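PDB 2WVQ: small S protein from Podospora anserina, which drives heterokaryon incompatibility, the non-self recognition that follows vegetative cell fusion, and forms the [het-s] prion through a prion domain separate from the globular HeLo domain. Local coordinates for residues I190-V195 with A199-L204; R55-G60 with R139-T144; K186-E191 with D212-D217; Q82-I87 with K176-E181. The protein carries 2 engineered substitutions. All coordinates share one frame; numbering follows the deposited sequence.

Contact 1: I190-V195 with A199-L204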
loop_
_atom_site.group_PDB
_atom_site.type_symbol
_atom_site.label_atom_id
_atom_site.label_comp_id
_atom_site.label_asym_id
_atom_site.label_seq_id
_atom_site.Cartn_x
_atom_site.Cartn_y
_atom_site.Cartn_z
ATOM N N ILE A 190 -23.765 0.026 -21.656
ATOM C CA ILE A 190 -24.410 1.342 -21.599
ATOM C C ILE A 190 -23.395 2.520 -21.537
ATOM O O ILE A 190 -23.627 3.577 -22.136
ATOM C CB ILE A 190 -25.418 1.409 -20.408
ATOM C CG1 ILE A 190 -26.566 0.410 -20.612
ATOM C CG2 ILE A 190 -25.924 2.846 -20.193
ATOM C CD1 ILE A 190 -27.396 0.128 -19.356
ATOM N N GLU A 191 -22.282 2.338 -20.822
ATOM C CA GLU A 191 -21.259 3.388 -20.705
ATOM C C GLU A 191 -20.657 3.708 -22.061
ATOM O O GLU A 191 -20.347 4.864 -22.381
ATOM C CB GLU A 191 -20.137 2.950 -19.768
ATOM C CG GLU A 191 -20.585 2.714 -18.351
ATOM C CD GLU A 191 -19.489 2.140 -17.488
ATOM O OE1 GLU A 191 -18.362 1.909 -17.990
ATOM O OE2 GLU A 191 -19.762 1.931 -16.299
ATOM N N ILE A 192 -20.532 2.651 -22.857
ATOM C CA ILE A 192 -19.839 2.663 -24.129
ATOM C C ILE A 192 -20.768 2.912 -25.356
ATOM O O ILE A 192 -20.298 2.966 -26.489
ATOM C CB ILE A 192 -19.005 1.337 -24.245
ATOM C CG1 ILE A 192 -17.547 1.645 -24.577
ATOM C CG2 ILE A 192 -19.669 0.295 -25.177
ATOM C CD1 ILE A 192 -16.585 0.847 -23.745
ATOM N N GLU A 193 -22.068 3.085 -25.138
ATOM C CA GLU A 193 -22.974 3.292 -26.273
ATOM C C GLU A 193 -22.889 4.660 -26.957
ATOM O O GLU A 193 -23.260 4.794 -28.122
ATOM C CB GLU A 193 -24.428 2.872 -25.974
ATOM C CG GLU A 193 -25.117 3.534 -24.795
ATOM C CD GLU A 193 -26.621 3.329 -24.840
ATOM O OE1 GLU A 193 -27.142 2.457 -24.112
ATOM O OE2 GLU A 193 -27.282 4.032 -25.633
ATOM N N GLU A 194 -22.375 5.672 -26.262
ATOM C CA GLU A 194 -22.278 7.007 -26.863
ATOM C C GLU A 194 -20.991 7.201 -27.673
ATOM O O GLU A 194 -20.879 8.124 -28.494
ATOM C CB GLU A 194 -22.420 8.078 -25.792
ATOM C CG GLU A 194 -22.877 9.413 -26.311
ATOM C CD GLU A 194 -24.020 9.979 -25.502
ATOM O OE1 GLU A 194 -24.315 9.428 -24.417
ATOM O OE2 GLU A 194 -24.629 10.972 -25.958
ATOM N N VAL A 195 -20.023 6.323 -27.453
ATOM C CA VAL A 195 -18.741 6.438 -28.136
ATOM C C VAL A 195 -18.769 5.619 -29.434
ATOM O O VAL A 195 -18.764 4.385 -29.417
ATOM C CB VAL A 195 -17.529 6.164 -27.168
ATOM C CG1 VAL A 195 -17.638 4.826 -26.485
ATOM C CG2 VAL A 195 -16.198 6.299 -27.872
ATOM N N ALA A 199 -11.435 4.832 -33.243
ATOM C CA ALA A 199 -10.269 5.430 -32.546
ATOM C C ALA A 199 -10.451 5.360 -31.062
ATOM O O ALA A 199 -9.702 4.644 -30.365
ATOM C CB ALA A 199 -10.053 6.872 -32.993
ATOM N N SER A 200 -11.460 6.082 -30.561
ATOM C CA SER A 200 -11.692 6.173 -29.121
ATOM C C SER A 200 -11.962 4.821 -28.451
ATOM O O SER A 200 -11.552 4.608 -27.286
ATOM C CB SER A 200 -12.831 7.166 -28.820
ATOM O OG SER A 200 -12.456 8.492 -29.176
ATOM N N LEU A 201 -12.630 3.907 -29.166
ATOM C CA LEU A 201 -12.965 2.580 -28.621
ATOM C C LEU A 201 -11.739 1.669 -28.440
ATOM O O LEU A 201 -11.641 0.929 -27.449
ATOM C CB LEU A 201 -14.035 1.889 -29.460
ATOM C CG LEU A 201 -15.454 2.468 -29.496
ATOM C CD1 LEU A 201 -16.222 1.988 -30.737
ATOM C CD2 LEU A 201 -16.244 2.121 -28.242
ATOM N N THR A 202 -10.806 1.740 -29.388
ATOM C CA THR A 202 -9.519 1.030 -29.299
ATOM C C THR A 202 -8.720 1.510 -28.097
ATOM O O THR A 202 -8.083 0.711 -27.412
ATOM C CB THR A 202 -8.662 1.267 -30.548
ATOM O OG1 THR A 202 -9.472 1.067 -31.704
ATOM C CG2 THR A 202 -7.462 0.305 -30.585
ATOM N N ILE A 203 -8.759 2.818 -27.860
ATOM C CA ILE A 203 -8.104 3.447 -26.703
ATOM C C ILE A 203 -8.647 2.922 -25.360
ATOM O O ILE A 203 -7.874 2.614 -24.435
ATOM C CB ILE A 203 -8.175 5.016 -26.782
ATOM C CG1 ILE A 203 -7.214 5.530 -27.864
ATOM C CG2 ILE A 203 -7.872 5.674 -25.381
ATOM C CD1 ILE A 203 -7.270 7.030 -28.089
ATOM N N LEU A 204 -9.970 2.818 -25.252
ATOM C CA LEU A 204 -10.609 2.237 -24.048
ATOM C C LEU A 204 -10.299 0.735 -23.900
ATOM O O LEU A 204 -9.934 0.294 -22.830
ATOM C CB LEU A 204 -12.136 2.453 -24.074
ATOM C CG LEU A 204 -12.720 3.860 -24.004
ATOM C CD1 LEU A 204 -14.238 3.738 -24.172
ATOM C CD2 LEU A 204 -12.373 4.555 -22.650
#
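I192 and V195 meet L201 and L204 across a helix-loop-helix corner of the helical HeLo domain, where helix 181-191 gives way through a short connection to helix 198-207. The interface is apolar: no hydrogen bond joins the two segments, and all five touching residues are buried. Two methyl pairs and one methylene-to-methyl contact carry most of it. CG1 of V195 lies 3.5 Å from CD2 of L201, the two side chains running past each other in opposite senses. The same leucine methyl is 3.9 Å from CG1 of I192, so it is shared by both residues of the turn. Three residues on in helix 198-207, CD1 of L204 meets CD1 of I192 at 3.7 Å. L201 and L204 thus present neighbouring methyls to one hydrophobic patch, which A219 and I223 of helix 213-224 extend.

Polar groups are satisfied away from this patch. S200 turns its OG to D197, and the carbonyl oxygen of I192 accepts from K222. What S200 gives to the contact is carbon. V195 keeps CG1 between its backbone N and carbonyl carbon (chi1 55°), which leaves V195 CG2 anti to the N and 3.6 Å from S200 CB.

Contact 2: R55-G60 with R139-T144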
loop_
_atom_site.group_PDB
_atom_site.type_symbol
_atom_site.label_atom_id
_atom_site.label_comp_id
_atom_site.label_asym_id
_atom_site.label_seq_id
_atom_site.Cartn_x
_atom_site.Cartn_y
_atom_site.Cartn_z
ATOM N N ARG A 55 -14.706 1.945 -12.898
ATOM C CA ARG A 55 -14.990 0.563 -12.578
ATOM C C ARG A 55 -15.456 0.393 -11.127
ATOM O O ARG A 55 -16.369 -0.437 -10.835
ATOM C CB ARG A 55 -13.807 -0.323 -12.899
ATOM C CG ARG A 55 -14.185 -1.794 -12.861
ATOM C CD ARG A 55 -13.004 -2.644 -12.599
ATOM N NE ARG A 55 -13.346 -3.983 -12.135
ATOM C CZ ARG A 55 -12.447 -4.843 -11.670
ATOM N NH1 ARG A 55 -11.155 -4.495 -11.608
ATOM N NH2 ARG A 55 -12.828 -6.036 -11.249
ATOM N N LEU A 56 -14.849 1.185 -10.236
ATOM C CA LEU A 56 -15.251 1.274 -8.833
ATOM C C LEU A 56 -16.692 1.836 -8.759
ATOM O O LEU A 56 -17.585 1.264 -8.086
ATOM C CB LEU A 56 -14.270 2.165 -8.023
ATOM C CG LEU A 56 -14.553 2.468 -6.526
ATOM C CD1 LEU A 56 -14.579 1.244 -5.667
ATOM C CD2 LEU A 56 -13.594 3.523 -5.885
ATOM N N SER A 57 -16.939 2.925 -9.461
ATOM C CA SER A 57 -18.302 3.426 -9.447
ATOM C C SER A 57 -19.348 2.467 -10.083
ATOM O O SER A 57 -20.469 2.431 -9.599
ATOM C CB SER A 57 -18.404 4.851 -9.956
ATOM O OG SER A 57 -18.620 4.905 -11.329
ATOM N N ARG A 58 -18.982 1.721 -11.133
ATOM C CA ARG A 58 -19.839 0.701 -11.705
ATOM C C ARG A 58 -20.315 -0.280 -10.660
ATOM O O ARG A 58 -21.481 -0.657 -10.684
ATOM C CB ARG A 58 -19.234 -0.035 -12.903
ATOM C CG ARG A 58 -20.284 -0.819 -13.810
ATOM C CD ARG A 58 -19.571 -1.617 -14.898
ATOM N NE ARG A 58 -18.668 -0.730 -15.646
ATOM C CZ ARG A 58 -17.348 -0.883 -15.819
ATOM N NH1 ARG A 58 -16.706 -1.927 -15.332
ATOM N NH2 ARG A 58 -16.673 0.026 -16.521
ATOM N N TRP A 59 -19.413 -0.689 -9.760
ATOM C CA TRP A 59 -19.746 -1.563 -8.664
ATOM C C TRP A 59 -20.822 -1.006 -7.746
ATOM O O TRP A 59 -21.751 -1.742 -7.363
ATOM C CB TRP A 59 -18.515 -1.950 -7.827
ATOM C CG TRP A 59 -18.901 -2.843 -6.694
ATOM C CD1 TRP A 59 -19.040 -4.189 -6.737
ATOM C CD2 TRP A 59 -19.212 -2.445 -5.357
ATOM N NE1 TRP A 59 -19.438 -4.662 -5.512
ATOM C CE2 TRP A 59 -19.546 -3.610 -4.647
ATOM C CE3 TRP A 59 -19.241 -1.206 -4.692
ATOM C CZ2 TRP A 59 -19.883 -3.596 -3.289
ATOM C CZ3 TRP A 59 -19.567 -1.192 -3.335
ATOM C CH2 TRP A 59 -19.899 -2.379 -2.652
ATOM N N GLY A 60 -20.682 0.254 -7.348
ATOM C CA GLY A 60 -21.692 0.869 -6.489
ATOM C C GLY A 60 -23.048 0.901 -7.162
ATOM O O GLY A 60 -24.088 0.709 -6.497
ATOM N N ARG A 139 -22.543 11.341 -12.898
ATOM C CA ARG A 139 -23.966 11.028 -13.067
ATOM C C ARG A 139 -24.473 10.018 -12.047
ATOM O O ARG A 139 -25.631 10.018 -11.696
ATOM C CB ARG A 139 -24.199 10.461 -14.466
ATOM C CG ARG A 139 -24.224 11.489 -15.566
ATOM C CD ARG A 139 -24.730 10.887 -16.870
ATOM N NE ARG A 139 -24.462 11.824 -17.954
ATOM C CZ ARG A 139 -23.461 11.702 -18.820
ATOM N NH1 ARG A 139 -22.646 10.650 -18.775
ATOM N NH2 ARG A 139 -23.283 12.634 -19.735
ATOM N N ARG A 140 -23.581 9.140 -11.590
ATOM C CA ARG A 140 -23.957 8.042 -10.696
ATOM C C ARG A 140 -23.810 8.351 -9.227
ATOM O O ARG A 140 -24.425 7.694 -8.393
ATOM C CB ARG A 140 -23.084 6.824 -10.968
ATOM C CG ARG A 140 -23.370 6.095 -12.224
ATOM C CD ARG A 140 -22.350 5.024 -12.310
ATOM N NE ARG A 140 -22.605 4.176 -13.447
ATOM C CZ ARG A 140 -21.686 3.470 -14.087
ATOM N NH1 ARG A 140 -20.394 3.530 -13.727
ATOM N NH2 ARG A 140 -22.061 2.736 -15.106
ATOM N N GLN A 141 -22.946 9.311 -8.910
ATOM C CA GLN A 141 -22.566 9.530 -7.533
ATOM C C GLN A 141 -23.654 10.273 -6.777
ATOM O O GLN A 141 -24.422 11.064 -7.352
ATOM C CB GLN A 141 -21.173 10.196 -7.413
ATOM C CG GLN A 141 -19.988 9.279 -7.912
ATOM C CD GLN A 141 -20.044 7.845 -7.372
ATOM O OE1 GLN A 141 -19.792 7.617 -6.179
ATOM N NE2 GLN A 141 -20.351 6.870 -8.252
ATOM N N LYS A 142 -23.747 9.937 -5.495
ATOM C CA LYS A 142 -24.661 10.578 -4.594
ATOM C C LYS A 142 -24.244 12.031 -4.513
ATOM O O LYS A 142 -23.040 12.345 -4.536
ATOM C CB LYS A 142 -24.593 9.947 -3.208
ATOM C CG LYS A 142 -25.775 10.326 -2.323
ATOM C CD LYS A 142 -25.422 10.129 -0.847
ATOM C CE LYS A 142 -26.594 10.511 0.061
ATOM N NZ LYS A 142 -26.151 10.636 1.496
ATOM N N GLN A 143 -25.244 12.906 -4.462
ATOM C CA GLN A 143 -25.038 14.317 -4.187
ATOM C C GLN A 143 -23.980 14.548 -3.112
ATOM O O GLN A 143 -23.967 13.904 -2.060
ATOM C CB GLN A 143 -26.336 14.958 -3.736
ATOM C CG GLN A 143 -26.348 16.441 -3.889
ATOM C CD GLN A 143 -27.709 17.039 -3.665
ATOM O OE1 GLN A 143 -27.866 18.263 -3.700
ATOM N NE2 GLN A 143 -28.710 16.190 -3.451
ATOM N N THR A 144 -23.113 15.505 -3.381
ATOM C CA THR A 144 -22.040 15.845 -2.462
ATOM C C THR A 144 -22.093 17.359 -2.203
ATOM O O THR A 144 -22.546 18.116 -3.059
ATOM C CB THR A 144 -20.656 15.373 -3.035
ATOM O OG1 THR A 144 -20.667 15.443 -4.469
ATOM C CG2 THR A 144 -20.386 13.931 -2.662
#
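S57 and R140 form the closest backbone approach between the two segments, their CA atoms 7.4 Å apart. Residues 55-60 form a regular stretch within helix 42-62, whereas helix 124-140 is only weakly bonded at 139-140 before the chain leaves it as a loop. The backbones make no hydrogen bond to each other, so side chains have to bridge the gap.

R140 does most of this. Its chain is extended from CG to NE and carries the guanidinium over to the helix, where NH1 donates to OG of S57 at 3.3 Å. The hydroxyl lies only 3° out of the guanidinium plane, and the N-H...O angle of 155° fits a long, moderately bent bond. S57 OG also has a weak bond to the carbonyl oxygen of A54, within its own helix. The side chains of R58 and R140 run side by side in the same sense, yet their guanidinium planes stand 84° apart. NH1 of R140 comes within 3.8 Å of CB of R58, while R58 NE and R140 NH2 remain 4.9 Å apart.

The two arginines approach each other beside carboxylates that probably offset their like charges: E191 forms salt bridges with both, and R58 also pairs with D212. The chemistry implies a partly buried charge network joining helices 42-62, 124-140 and 181-191 and the start of helix 213-224, in which S57 adds one long, in-plane bond to an arginine held mainly by E191.

Contact 3: K186-E191 with D212-D217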
loop_
_atom_site.group_PDB
_atom_site.type_symbol
_atom_site.label_atom_id
_atom_site.label_comp_id
_atom_site.label_asym_id
_atom_site.label_seq_id
_atom_site.Cartn_x
_atom_site.Cartn_y
_atom_site.Cartn_z
ATOM N N LYS A 186 -23.751 -5.377 -18.568
ATOM C CA LYS A 186 -24.775 -4.455 -19.142
ATOM C C LYS A 186 -24.426 -2.975 -18.928
ATOM O O LYS A 186 -24.545 -2.141 -19.825
ATOM C CB LYS A 186 -26.192 -4.765 -18.616
ATOM C CG LYS A 186 -26.895 -5.855 -19.418
ATOM C CD LYS A 186 -28.399 -5.988 -19.081
ATOM C CE LYS A 186 -29.311 -5.492 -20.237
ATOM N NZ LYS A 186 -28.929 -4.098 -20.709
ATOM N N LEU A 187 -23.978 -2.673 -17.720
ATOM C CA LEU A 187 -23.619 -1.337 -17.333
ATOM C C LEU A 187 -22.463 -0.768 -18.162
ATOM O O LEU A 187 -22.531 0.384 -18.592
ATOM C CB LEU A 187 -23.292 -1.350 -15.848
ATOM C CG LEU A 187 -24.242 -0.735 -14.808
ATOM C CD1 LEU A 187 -25.650 -0.273 -15.252
ATOM C CD2 LEU A 187 -24.279 -1.610 -13.611
ATOM N N ALA A 188 -21.436 -1.591 -18.404
ATOM C CA ALA A 188 -20.272 -1.237 -19.228
ATOM C C ALA A 188 -20.691 -1.085 -20.694
ATOM O O ALA A 188 -20.082 -0.328 -21.444
ATOM C CB ALA A 188 -19.199 -2.298 -19.098
ATOM N N GLU A 189 -21.745 -1.806 -21.101
ATOM C CA GLU A 189 -22.267 -1.709 -22.472
ATOM C C GLU A 189 -22.954 -0.351 -22.650
ATOM O O GLU A 189 -22.725 0.343 -23.646
ATOM C CB GLU A 189 -23.228 -2.854 -22.776
ATOM C CG GLU A 189 -22.536 -4.196 -23.054
ATOM C CD GLU A 189 -23.516 -5.358 -23.252
ATOM O OE1 GLU A 189 -24.762 -5.137 -23.279
ATOM O OE2 GLU A 189 -23.033 -6.513 -23.396
ATOM N N ILE A 190 -23.765 0.026 -21.656
ATOM C CA ILE A 190 -24.410 1.342 -21.599
ATOM C C ILE A 190 -23.395 2.520 -21.537
ATOM O O ILE A 190 -23.627 3.577 -22.136
ATOM C CB ILE A 190 -25.418 1.409 -20.408
ATOM C CG1 ILE A 190 -26.566 0.410 -20.612
ATOM C CG2 ILE A 190 -25.924 2.846 -20.193
ATOM C CD1 ILE A 190 -27.396 0.128 -19.356
ATOM N N GLU A 191 -22.282 2.338 -20.822
ATOM C CA GLU A 191 -21.259 3.388 -20.705
ATOM C C GLU A 191 -20.657 3.708 -22.061
ATOM O O GLU A 191 -20.347 4.864 -22.381
ATOM C CB GLU A 191 -20.137 2.950 -19.768
ATOM C CG GLU A 191 -20.585 2.714 -18.351
ATOM C CD GLU A 191 -19.489 2.140 -17.488
ATOM O OE1 GLU A 191 -18.362 1.909 -17.990
ATOM O OE2 GLU A 191 -19.762 1.931 -16.299
ATOM N N ASP A 212 -9.978 -3.184 -16.013
ATOM C CA ASP A 212 -11.433 -3.250 -16.183
ATOM C C ASP A 212 -11.801 -4.089 -17.414
ATOM O O ASP A 212 -12.058 -3.525 -18.498
ATOM C CB ASP A 212 -11.999 -1.833 -16.314
ATOM C CG ASP A 212 -13.525 -1.800 -16.277
ATOM O OD1 ASP A 212 -14.170 -2.861 -16.445
ATOM O OD2 ASP A 212 -14.072 -0.698 -16.129
ATOM N N ALA A 213 -11.828 -5.417 -17.238
ATOM C CA ALA A 213 -12.176 -6.382 -18.309
ATOM C C ALA A 213 -13.560 -6.153 -18.933
ATOM O O ALA A 213 -13.727 -6.343 -20.146
ATOM C CB ALA A 213 -12.066 -7.801 -17.808
ATOM N N ALA A 214 -14.536 -5.772 -18.112
ATOM C CA ALA A 214 -15.889 -5.451 -18.581
ATOM C C ALA A 214 -15.893 -4.328 -19.644
ATOM O O ALA A 214 -16.509 -4.482 -20.714
ATOM C CB ALA A 214 -16.811 -5.134 -17.405
ATOM N N MET A 215 -15.161 -3.245 -19.371
ATOM C CA MET A 215 -14.971 -2.137 -20.336
ATOM C C MET A 215 -14.155 -2.557 -21.539
ATOM O O MET A 215 -14.451 -2.197 -22.676
ATOM C CB MET A 215 -14.310 -0.930 -19.659
ATOM C CG MET A 215 -14.100 0.276 -20.589
ATOM S SD MET A 215 -13.394 1.767 -19.854
ATOM C CE MET A 215 -14.357 2.066 -18.365
ATOM N N SER A 216 -13.110 -3.327 -21.289
ATOM C CA SER A 216 -12.291 -3.843 -22.368
ATOM C C SER A 216 -13.121 -4.683 -23.346
ATOM O O SER A 216 -13.047 -4.498 -24.576
ATOM C CB SER A 216 -11.116 -4.627 -21.792
ATOM O OG SER A 216 -10.152 -4.852 -22.796
ATOM N N ASP A 217 -13.939 -5.580 -22.796
ATOM C CA ASP A 217 -14.792 -6.470 -23.613
ATOM C C ASP A 217 -15.911 -5.735 -24.346
ATOM O O ASP A 217 -16.246 -6.083 -25.482
ATOM C CB ASP A 217 -15.388 -7.589 -22.758
ATOM C CG ASP A 217 -14.330 -8.532 -22.198
ATOM O OD1 ASP A 217 -13.161 -8.470 -22.636
ATOM O OD2 ASP A 217 -14.671 -9.332 -21.300
#
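A188 and A214 let the two helices come close: the CB atoms are 4.1 Å apart, and CB of A188 also lies 3.8 Å from the carbonyl oxygen of A214. The nearest CA atoms are those of A188 and M215, 5.5 Å apart, and A188 brings only a methyl to this point. The axes of the short helical segments pass 8.7 Å apart at a crossing angle of -52°, and the helices diverge from this crossing.

This is a small-residue helix-helix crossing within the helical HeLo domain, and it falls at the start of helix 213-224. D212 is the N-cap of that helix. Its OD1 accepts from N of M215 at 3.1 Å in a nearly straight bond (168°), although the donor approaches from well above the carboxylate plane.

Where A188 touches several atoms of the other helix, E191 contributes a single atom pair. E191 and M215 cross at about a right angle, with methyl CE of the methionine 4.0 Å from OE1 of the glutamate, whose main partner is R140; the bend of M215 at chi3 (-49°) turns CE to that oxygen. The outer sides of both helices are exposed to solvent.

Contact 4: Q82-I87 with K176-E181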
loop_
_atom_site.group_PDB
_atom_site.type_symbol
_atom_site.label_atom_id
_atom_site.label_comp_id
_atom_site.label_asym_id
_atom_site.label_seq_id
_atom_site.Cartn_x
_atom_site.Cartn_y
_atom_site.Cartn_z
ATOM N N GLN A 82 -19.849 -6.692 5.375
ATOM C CA GLN A 82 -18.633 -6.562 6.238
ATOM C C GLN A 82 -17.351 -6.571 5.409
ATOM O O GLN A 82 -16.395 -5.844 5.710
ATOM C CB GLN A 82 -18.571 -7.689 7.284
ATOM C CG GLN A 82 -19.691 -7.673 8.324
ATOM C CD GLN A 82 -19.579 -8.781 9.362
ATOM O OE1 GLN A 82 -20.183 -8.695 10.425
ATOM N NE2 GLN A 82 -18.806 -9.827 9.067
ATOM N N LEU A 83 -17.338 -7.412 4.374
ATOM C CA LEU A 83 -16.234 -7.531 3.442
ATOM C C LEU A 83 -16.060 -6.276 2.613
ATOM O O LEU A 83 -14.917 -5.775 2.498
ATOM C CB LEU A 83 -16.401 -8.773 2.556
ATOM C CG LEU A 83 -15.939 -10.175 2.939
ATOM C CD1 LEU A 83 -16.462 -10.682 4.264
ATOM C CD2 LEU A 83 -16.306 -11.185 1.867
ATOM N N ALA A 84 -17.178 -5.732 2.071
ATOM C CA ALA A 84 -17.141 -4.471 1.328
ATOM C C ALA A 84 -16.680 -3.276 2.169
ATOM O O ALA A 84 -15.987 -2.412 1.667
ATOM C CB ALA A 84 -18.504 -4.141 0.668
ATOM N N LYS A 85 -17.101 -3.229 3.422
ATOM C CA LYS A 85 -16.696 -2.161 4.338
ATOM C C LYS A 85 -15.167 -2.158 4.579
ATOM O O LYS A 85 -14.524 -1.118 4.536
ATOM C CB LYS A 85 -17.428 -2.342 5.669
ATOM C CG LYS A 85 -17.184 -1.196 6.631
ATOM C CD LYS A 85 -18.044 -1.307 7.858
ATOM C CE LYS A 85 -17.929 -0.015 8.683
ATOM N NZ LYS A 85 -16.982 -0.243 9.811
ATOM N N SER A 86 -14.605 -3.331 4.859
ATOM C CA SER A 86 -13.159 -3.475 4.956
ATOM C C SER A 86 -12.445 -3.059 3.675
ATOM O O SER A 86 -11.447 -2.355 3.747
ATOM C CB SER A 86 -12.805 -4.900 5.322
ATOM O OG SER A 86 -11.443 -4.985 5.647
ATOM N N ILE A 87 -12.964 -3.454 2.511
ATOM C CA ILE A 87 -12.286 -3.192 1.226
ATOM C C ILE A 87 -12.236 -1.698 0.937
ATOM O O ILE A 87 -11.220 -1.134 0.513
ATOM C CB ILE A 87 -12.956 -3.933 0.044
ATOM C CG1 ILE A 87 -12.594 -5.412 0.057
ATOM C CG2 ILE A 87 -12.485 -3.318 -1.275
ATOM C CD1 ILE A 87 -13.635 -6.337 -0.564
ATOM N N LYS A 176 -16.572 -10.051 -6.349
ATOM C CA LYS A 176 -16.640 -11.445 -5.903
ATOM C C LYS A 176 -17.686 -11.641 -4.782
ATOM O O LYS A 176 -18.304 -12.700 -4.685
ATOM C CB LYS A 176 -15.246 -11.928 -5.430
ATOM C CG LYS A 176 -14.888 -13.401 -5.718
ATOM C CD LYS A 176 -15.402 -14.361 -4.612
ATOM C CE LYS A 176 -15.368 -15.823 -5.028
ATOM N NZ LYS A 176 -13.974 -16.319 -5.295
ATOM N N ALA A 177 -17.866 -10.631 -3.930
ATOM C CA ALA A 177 -18.732 -10.771 -2.756
ATOM C C ALA A 177 -20.233 -10.561 -3.045
ATOM O O ALA A 177 -21.072 -10.734 -2.156
ATOM C CB ALA A 177 -18.256 -9.841 -1.633
ATOM N N PHE A 178 -20.561 -10.181 -4.283
ATOM C CA PHE A 178 -21.941 -9.863 -4.669
ATOM C C PHE A 178 -22.315 -10.476 -6.029
ATOM O O PHE A 178 -21.452 -10.596 -6.907
ATOM C CB PHE A 178 -22.168 -8.338 -4.623
ATOM C CG PHE A 178 -22.009 -7.752 -3.244
ATOM C CD1 PHE A 178 -20.747 -7.386 -2.753
ATOM C CD2 PHE A 178 -23.115 -7.581 -2.416
ATOM C CE1 PHE A 178 -20.624 -6.869 -1.458
ATOM C CE2 PHE A 178 -22.985 -7.054 -1.148
ATOM C CZ PHE A 178 -21.730 -6.708 -0.666
ATOM N N PRO A 179 -23.595 -10.892 -6.200
ATOM C CA PRO A 179 -24.017 -11.598 -7.424
ATOM C C PRO A 179 -24.233 -10.687 -8.654
ATOM O O PRO A 179 -25.324 -10.693 -9.238
ATOM C CB PRO A 179 -25.351 -12.231 -6.987
ATOM C CG PRO A 179 -25.922 -11.227 -6.066
ATOM C CD PRO A 179 -24.725 -10.745 -5.259
ATOM N N ILE A 180 -23.211 -9.927 -9.062
ATOM C CA ILE A 180 -23.423 -8.867 -10.056
ATOM C C ILE A 180 -22.682 -9.021 -11.404
ATOM O O ILE A 180 -22.464 -8.035 -12.113
ATOM C CB ILE A 180 -23.147 -7.448 -9.459
ATOM C CG1 ILE A 180 -21.693 -7.344 -8.960
ATOM C CG2 ILE A 180 -24.171 -7.120 -8.376
ATOM C CD1 ILE A 180 -21.251 -5.963 -8.566
ATOM N N GLU A 181 -22.328 -10.249 -11.778
ATOM C CA GLU A 181 -21.525 -10.423 -12.991
ATOM C C GLU A 181 -22.234 -9.871 -14.244
ATOM O O GLU A 181 -21.698 -8.972 -14.914
ATOM C CB GLU A 181 -21.084 -11.874 -13.187
ATOM C CG GLU A 181 -19.684 -11.966 -13.770
ATOM C CD GLU A 181 -19.498 -13.128 -14.725
ATOM O OE1 GLU A 181 -19.608 -14.298 -14.280
ATOM O OE2 GLU A 181 -19.215 -12.867 -15.920
#
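A84 meets F178 with its methyl set obliquely to the ring: CB of A84 lies 4.1 Å from CE1 of F178, a position that is neither over the face nor at the edge. F178 reaches it because CG is anti to its own carbonyl carbon (chi1 -63°), which swings the phenyl group from the loop to helix 79-108. The A84 methyl is directed at the loop and is all the side chain it has.

The second pair is L83 with A177. These residues have the nearest CA atoms of the two segments, 7.4 Å apart, and both side chains start out toward each other. Branch CD2 of L83 meets CB of A177 at 4.2 Å. Both contacts are at comfortable van der Waals distance, no hydrogen bond crosses between the segments, and just 111 Å² is buried in total.

Neighbouring elements add to the packing. W59 and L174 also touch A84, and L107 of the second subunit packs on L83, placing this part of helix 79-108 at the homodimer interface. In the loop, P179 is the centre of an inverse gamma turn and I180 is the N-cap of helix 181-191. The whole is a helix-to-helix connection packed on a long helix of the mainly helical HeLo domain.

In the fold
Contact 1 is wholly buried and apolar; contacts 2, 3 and 4 are partly buried. Contacts 1 and 3 both use helix 181-191 and share I190 and E191, with centres 9 Å apart; I192 and L204 of contact 1 pack on M215 of contact 3. Contact 2 differs in chemistry, being polar and charged, and its arginines are bridged to carboxylates that belong to contacts 1 and 3. Contact 4, weakly packed and at the second subunit, lies about 27 Å centre to centre from contact 1. It reaches contact 2 through W59, whose CD1 is 3.4 Å from CD1 of I180.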